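Local coordinates for protein rhamnogalacturonan endolyase YesW (Bacillus subtilis, PDB 2ZUX) that degrades type I rhamnogalacturonan of plant cell walls by endo-type eliminative cleavage of rhamnosyl-galacturonic acid bonds, requiring calcium or manganese for activity, at residues R223-P228 against R264-L269; E229-F234 against G302-L307. One frame throughout, in Å; residues are numbered along the deposited sequence.

Interaction 1: R223-P228 against R264-L269; sequences RVLSGP and RVDRFL
Leu225 and the neighbouring pair Val265 and Asp266 illustrate how one methyl group and a few waters can join two loops. The tight part is small: CD2 of Leu225 comes to 3.8 Å from OD2 of Asp266 and to 4.1 Å from CG1 of Val265, the leucine side chain running obliquely to both. CG1 of Val265 lies between its own backbone N and carbonyl carbon (chi1 60°), and it is this branch that faces the leucine, while the valine also rests on Trp257.

Beside this touch the two loops stand apart, and three waters bridge them around the carboxylate. Water 1 donates to OD2 of Asp266 at 2.7 Å and accepts from NH1 of Arg223 at 3.2 Å, lying in the plane of the guanidinium at its edge. NH1 of Arg223 and OD2 of Asp266 are themselves 5.8 Å apart, so the opposite charges meet through this water; NH2 of Arg223 forms a direct salt bridge with Asp145. Water 3 takes the N-H of Val224 and gives a proton to the same OD2 of Asp266, with 2.9 Å to each atom. Water 2 stands 2.8 Å from both Val224 O and Asp266 OD1, but it cannot serve every acceptor around it at once, so its bonds may alternate. OD1 also forms a salt bridge with Arg286, which probably stabilises the charged carboxylate.

Val224 adjoins the carbohydrate-binding Arg218, so this water-bridged contact lies close to a sugar site. It joins a long loop within one sheet to the 3-10 turn leading into the next, an inter-blade contact of a beta-propeller.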
# COMPACT_ATOMS: atom_id res chain seq x y z
N ARG A 223 21.77 -15.72 7.85
CA ARG A 223 21.21 -15.43 6.53
C ARG A 223 20.92 -16.74 5.84
O ARG A 223 21.50 -17.77 6.18
CB ARG A 223 22.21 -14.63 5.71
CG ARG A 223 22.58 -13.28 6.29
CD ARG A 223 23.77 -12.72 5.56
NE ARG A 223 24.24 -11.46 6.13
CZ ARG A 223 23.80 -10.26 5.78
NH1 ARG A 223 22.85 -10.13 4.85
NH2 ARG A 223 24.32 -9.18 6.34
N VAL A 224 20.01 -16.72 4.88
CA VAL A 224 19.65 -17.92 4.15
C VAL A 224 20.07 -17.71 2.70
O VAL A 224 19.33 -17.12 1.91
CB VAL A 224 18.15 -18.25 4.29
CG1 VAL A 224 17.82 -19.55 3.57
CG2 VAL A 224 17.77 -18.34 5.77
N LEU A 225 21.27 -18.19 2.39
CA LEU A 225 21.95 -17.88 1.14
C LEU A 225 22.15 -19.12 0.27
O LEU A 225 22.90 -19.09 -0.71
CB LEU A 225 23.30 -17.21 1.44
CG LEU A 225 23.27 -15.92 2.26
CD1 LEU A 225 24.68 -15.40 2.51
CD2 LEU A 225 22.41 -14.84 1.59
N SER A 226 21.46 -20.20 0.62
CA SER A 226 21.54 -21.45 -0.13
C SER A 226 20.22 -22.20 0.03
O SER A 226 19.38 -21.84 0.86
CB SER A 226 22.70 -22.32 0.36
OG SER A 226 22.52 -22.61 1.72
N GLY A 227 20.05 -23.26 -0.76
CA GLY A 227 18.85 -24.07 -0.70
C GLY A 227 17.77 -23.59 -1.65
O GLY A 227 17.87 -22.49 -2.21
N PRO A 228 16.72 -24.41 -1.84
CA PRO A 228 15.59 -24.03 -2.68
C PRO A 228 14.90 -22.76 -2.20
O PRO A 228 14.93 -22.43 -1.01
CB PRO A 228 14.64 -25.22 -2.54
CG PRO A 228 15.49 -26.37 -2.11
CD PRO A 228 16.59 -25.77 -1.30
N ARG A 264 22.89 -7.58 -1.29
CA ARG A 264 22.22 -7.21 -2.54
C ARG A 264 21.33 -8.31 -3.10
O ARG A 264 20.27 -8.02 -3.67
CB ARG A 264 23.26 -6.77 -3.56
CG ARG A 264 23.83 -5.39 -3.26
CD ARG A 264 25.17 -5.19 -3.93
NE ARG A 264 25.72 -3.85 -3.70
CZ ARG A 264 26.30 -3.45 -2.57
NH1 ARG A 264 26.44 -4.28 -1.53
NH2 ARG A 264 26.76 -2.21 -2.49
N VAL A 265 21.74 -9.56 -2.90
CA VAL A 265 21.00 -10.72 -3.38
C VAL A 265 19.58 -10.78 -2.82
O VAL A 265 18.67 -11.28 -3.48
CB VAL A 265 21.76 -12.04 -3.04
CG1 VAL A 265 21.98 -12.19 -1.54
CG2 VAL A 265 21.05 -13.26 -3.62
N ASP A 266 19.38 -10.24 -1.61
CA ASP A 266 18.12 -10.42 -0.90
C ASP A 266 17.32 -9.12 -0.81
O ASP A 266 16.64 -8.86 0.18
CB ASP A 266 18.38 -11.02 0.48
CG ASP A 266 18.64 -12.52 0.43
OD1 ASP A 266 18.42 -13.15 -0.62
OD2 ASP A 266 19.10 -13.05 1.48
N ARG A 267 17.40 -8.32 -1.87
CA ARG A 267 16.65 -7.07 -1.95
C ARG A 267 15.40 -7.30 -2.79
O ARG A 267 15.46 -7.28 -4.02
CB ARG A 267 17.52 -5.96 -2.54
CG ARG A 267 18.70 -5.58 -1.64
CD ARG A 267 18.22 -4.91 -0.37
NE ARG A 267 19.35 -4.42 0.41
CZ ARG A 267 19.27 -3.42 1.28
NH1 ARG A 267 18.13 -2.78 1.47
NH2 ARG A 267 20.36 -3.03 1.93
N PHE A 268 14.28 -7.54 -2.12
CA PHE A 268 13.05 -7.93 -2.81
C PHE A 268 12.03 -6.81 -2.85
O PHE A 268 11.92 -6.02 -1.90
CB PHE A 268 12.42 -9.14 -2.11
CG PHE A 268 13.30 -10.36 -2.11
CD1 PHE A 268 13.38 -11.17 -3.24
CD2 PHE A 268 14.07 -10.67 -1.00
CE1 PHE A 268 14.19 -12.31 -3.25
CE2 PHE A 268 14.89 -11.80 -0.99
CZ PHE A 268 14.96 -12.61 -2.13
N LEU A 269 11.27 -6.79 -3.94
CA LEU A 269 10.03 -6.00 -4.04
C LEU A 269 8.98 -6.88 -4.70
O LEU A 269 9.28 -7.99 -5.16
CB LEU A 269 10.25 -4.70 -4.84
CG LEU A 269 11.34 -3.76 -4.36
CD1 LEU A 269 11.61 -2.69 -5.42
CD2 LEU A 269 10.95 -3.13 -3.02
O HOH W 1 20.53 -11.69 3.37
O HOH W 2 19.39 -15.75 -0.51
O HOH W 3 18.39 -14.54 3.87

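Interaction 2: E229-F234 against G302-L307; sequences EYLTVF and GKLSKL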
# COMPACT_ATOMS: atom_id res chain seq x y z
N GLU A 229 14.27 -22.06 -3.13
CA GLU A 229 13.43 -20.92 -2.81
C GLU A 229 12.12 -21.10 -3.55
O GLU A 229 12.13 -21.52 -4.71
CB GLU A 229 14.09 -19.61 -3.26
CG GLU A 229 15.42 -19.34 -2.58
CD GLU A 229 16.06 -18.06 -3.09
OE1 GLU A 229 16.37 -18.02 -4.29
OE2 GLU A 229 16.23 -17.12 -2.29
N TYR A 230 11.01 -20.78 -2.90
CA TYR A 230 9.70 -21.03 -3.50
C TYR A 230 8.85 -19.77 -3.58
O TYR A 230 9.08 -18.79 -2.86
CB TYR A 230 8.93 -22.10 -2.72
CG TYR A 230 9.70 -23.37 -2.43
CD1 TYR A 230 10.34 -24.07 -3.45
CD2 TYR A 230 9.76 -23.88 -1.14
CE1 TYR A 230 11.05 -25.24 -3.18
CE2 TYR A 230 10.46 -25.05 -0.85
CZ TYR A 230 11.11 -25.72 -1.88
OH TYR A 230 11.79 -26.88 -1.63
N LEU A 231 7.85 -19.83 -4.46
CA LEU A 231 6.78 -18.84 -4.53
C LEU A 231 5.49 -19.58 -4.27
O LEU A 231 5.20 -20.57 -4.95
CB LEU A 231 6.75 -18.19 -5.92
CG LEU A 231 5.65 -17.15 -6.14
CD1 LEU A 231 5.78 -15.96 -5.17
CD2 LEU A 231 5.67 -16.67 -7.58
N THR A 232 4.72 -19.13 -3.27
CA THR A 232 3.46 -19.79 -2.92
C THR A 232 2.29 -18.82 -3.01
O THR A 232 2.39 -17.66 -2.60
CB THR A 232 3.52 -20.38 -1.49
OG1 THR A 232 4.60 -21.31 -1.41
CG2 THR A 232 2.23 -21.11 -1.15
N VAL A 233 1.19 -19.33 -3.55
CA VAL A 233 -0.10 -18.66 -3.46
C VAL A 233 -0.91 -19.42 -2.40
O VAL A 233 -1.10 -20.64 -2.51
CB VAL A 233 -0.85 -18.67 -4.80
CG1 VAL A 233 -2.19 -17.95 -4.69
CG2 VAL A 233 -0.01 -18.03 -5.90
N PHE A 234 -1.37 -18.70 -1.38
CA PHE A 234 -2.16 -19.25 -0.29
C PHE A 234 -3.61 -18.80 -0.43
O PHE A 234 -3.88 -17.66 -0.82
CB PHE A 234 -1.65 -18.74 1.07
CG PHE A 234 -0.24 -19.14 1.42
CD1 PHE A 234 0.01 -20.35 2.07
CD2 PHE A 234 0.83 -18.29 1.16
CE1 PHE A 234 1.31 -20.71 2.44
CE2 PHE A 234 2.12 -18.65 1.51
CZ PHE A 234 2.37 -19.86 2.15
N GLY A 302 -6.60 -22.10 -11.40
CA GLY A 302 -5.89 -22.99 -10.49
C GLY A 302 -4.41 -23.19 -10.76
O GLY A 302 -3.78 -24.01 -10.09
N LYS A 303 -3.85 -22.45 -11.71
CA LYS A 303 -2.44 -22.62 -12.05
C LYS A 303 -1.61 -21.34 -11.95
O LYS A 303 -2.09 -20.25 -12.26
CB LYS A 303 -2.24 -23.29 -13.42
CG LYS A 303 -2.33 -22.35 -14.61
CD LYS A 303 -1.51 -22.85 -15.80
CE LYS A 303 -2.30 -23.81 -16.69
NZ LYS A 303 -1.55 -24.13 -17.94
N LEU A 304 -0.37 -21.50 -11.50
CA LEU A 304 0.60 -20.43 -11.50
C LEU A 304 1.42 -20.54 -12.79
O LEU A 304 1.97 -21.60 -13.08
CB LEU A 304 1.50 -20.54 -10.27
CG LEU A 304 2.52 -19.45 -9.94
CD1 LEU A 304 1.85 -18.12 -9.63
CD2 LEU A 304 3.36 -19.91 -8.76
N SER A 305 1.48 -19.45 -13.55
CA SER A 305 2.25 -19.43 -14.79
C SER A 305 3.18 -18.23 -14.85
O SER A 305 2.83 -17.14 -14.38
CB SER A 305 1.31 -19.42 -16.00
OG SER A 305 0.44 -18.31 -15.98
N LYS A 306 4.37 -18.43 -15.40
CA LYS A 306 5.33 -17.34 -15.59
C LYS A 306 5.09 -16.66 -16.93
O LYS A 306 4.95 -17.33 -17.96
CB LYS A 306 6.76 -17.87 -15.48
CG LYS A 306 7.82 -16.79 -15.62
CD LYS A 306 9.21 -17.32 -15.34
CE LYS A 306 9.73 -18.17 -16.49
NZ LYS A 306 11.19 -18.43 -16.34
N LEU A 307 5.06 -15.33 -16.94
CA LEU A 307 4.73 -14.55 -18.13
C LEU A 307 5.96 -13.98 -18.83
O LEU A 307 6.06 -14.03 -20.06
CB LEU A 307 3.79 -13.41 -17.78
CG LEU A 307 2.49 -13.76 -17.05
CD1 LEU A 307 1.74 -12.49 -16.74
CD2 LEU A 307 1.62 -14.73 -17.85
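Leu304 packs between Leu231 and Val233 in a compact example of blade-to-blade packing in a beta-propeller. Strand 230-235 is an inner strand of one four-stranded antiparallel sheet, and strand 303-311 is an outermost strand of another. The two meet through side chains; the closest pair of CA atoms, those of Val233 and Leu304, is 8.3 Å apart.

The path of Leu304 shows how one residue spans that distance. Its CB leaves the strand toward the opposing sheet but stays 5.3 Å from CG2 of Val233. With chi1 at -173°, CG lies anti to the backbone N, and it is still 4.8 Å from CD2 of Leu231. Contact is made at the fork. CD1 reaches CG2 of Val233 at 4.2 Å, the two side chains meeting obliquely, whereas CD2 reaches CD2 of Leu231, also at 4.2 Å, in a crossing close to a right angle. Leu231 and Val233 are two residues apart in an extended strand, so both project from one face, and the two methyls of the leucine are divided between them. All the atoms that touch are methyl carbons at van der Waals spacing, as expected of an apolar seam. The same leucine also rests on Ala245 of strand 241-246, while Leu231 touches Tyr297 of strand 293-300.

Val233 also packs on Glu193, a ligand of a calcium ion that lies about 8 Å from the valine side chain. Thr232, between the two apolar residues, points away from Leu304. Its OG1 is hydrogen-bonded with Thr198 and Thr244, and its CG2 sits over the centre of the Phe234 ring, 3.5 Å above the plane.

The two interactions lie about 18 Å apart, centre to centre, on the same side of the chain's centre, and they connect the same two regions of the propeller. Segments 223-228 and 229-234 follow one another directly, a loop running into strand 230-235. Their partners come later, at 264-269 and 302-307, so the contacts alternate along the chain. Those partners lead into and lie on strands 268-273 and 303-311, the two outermost strands of a single four-stranded sheet. One continuous run of twelve residues therefore meets the turn entering one outermost strand of the next blade, mostly through water, and the other outermost strand itself, through methyl packing.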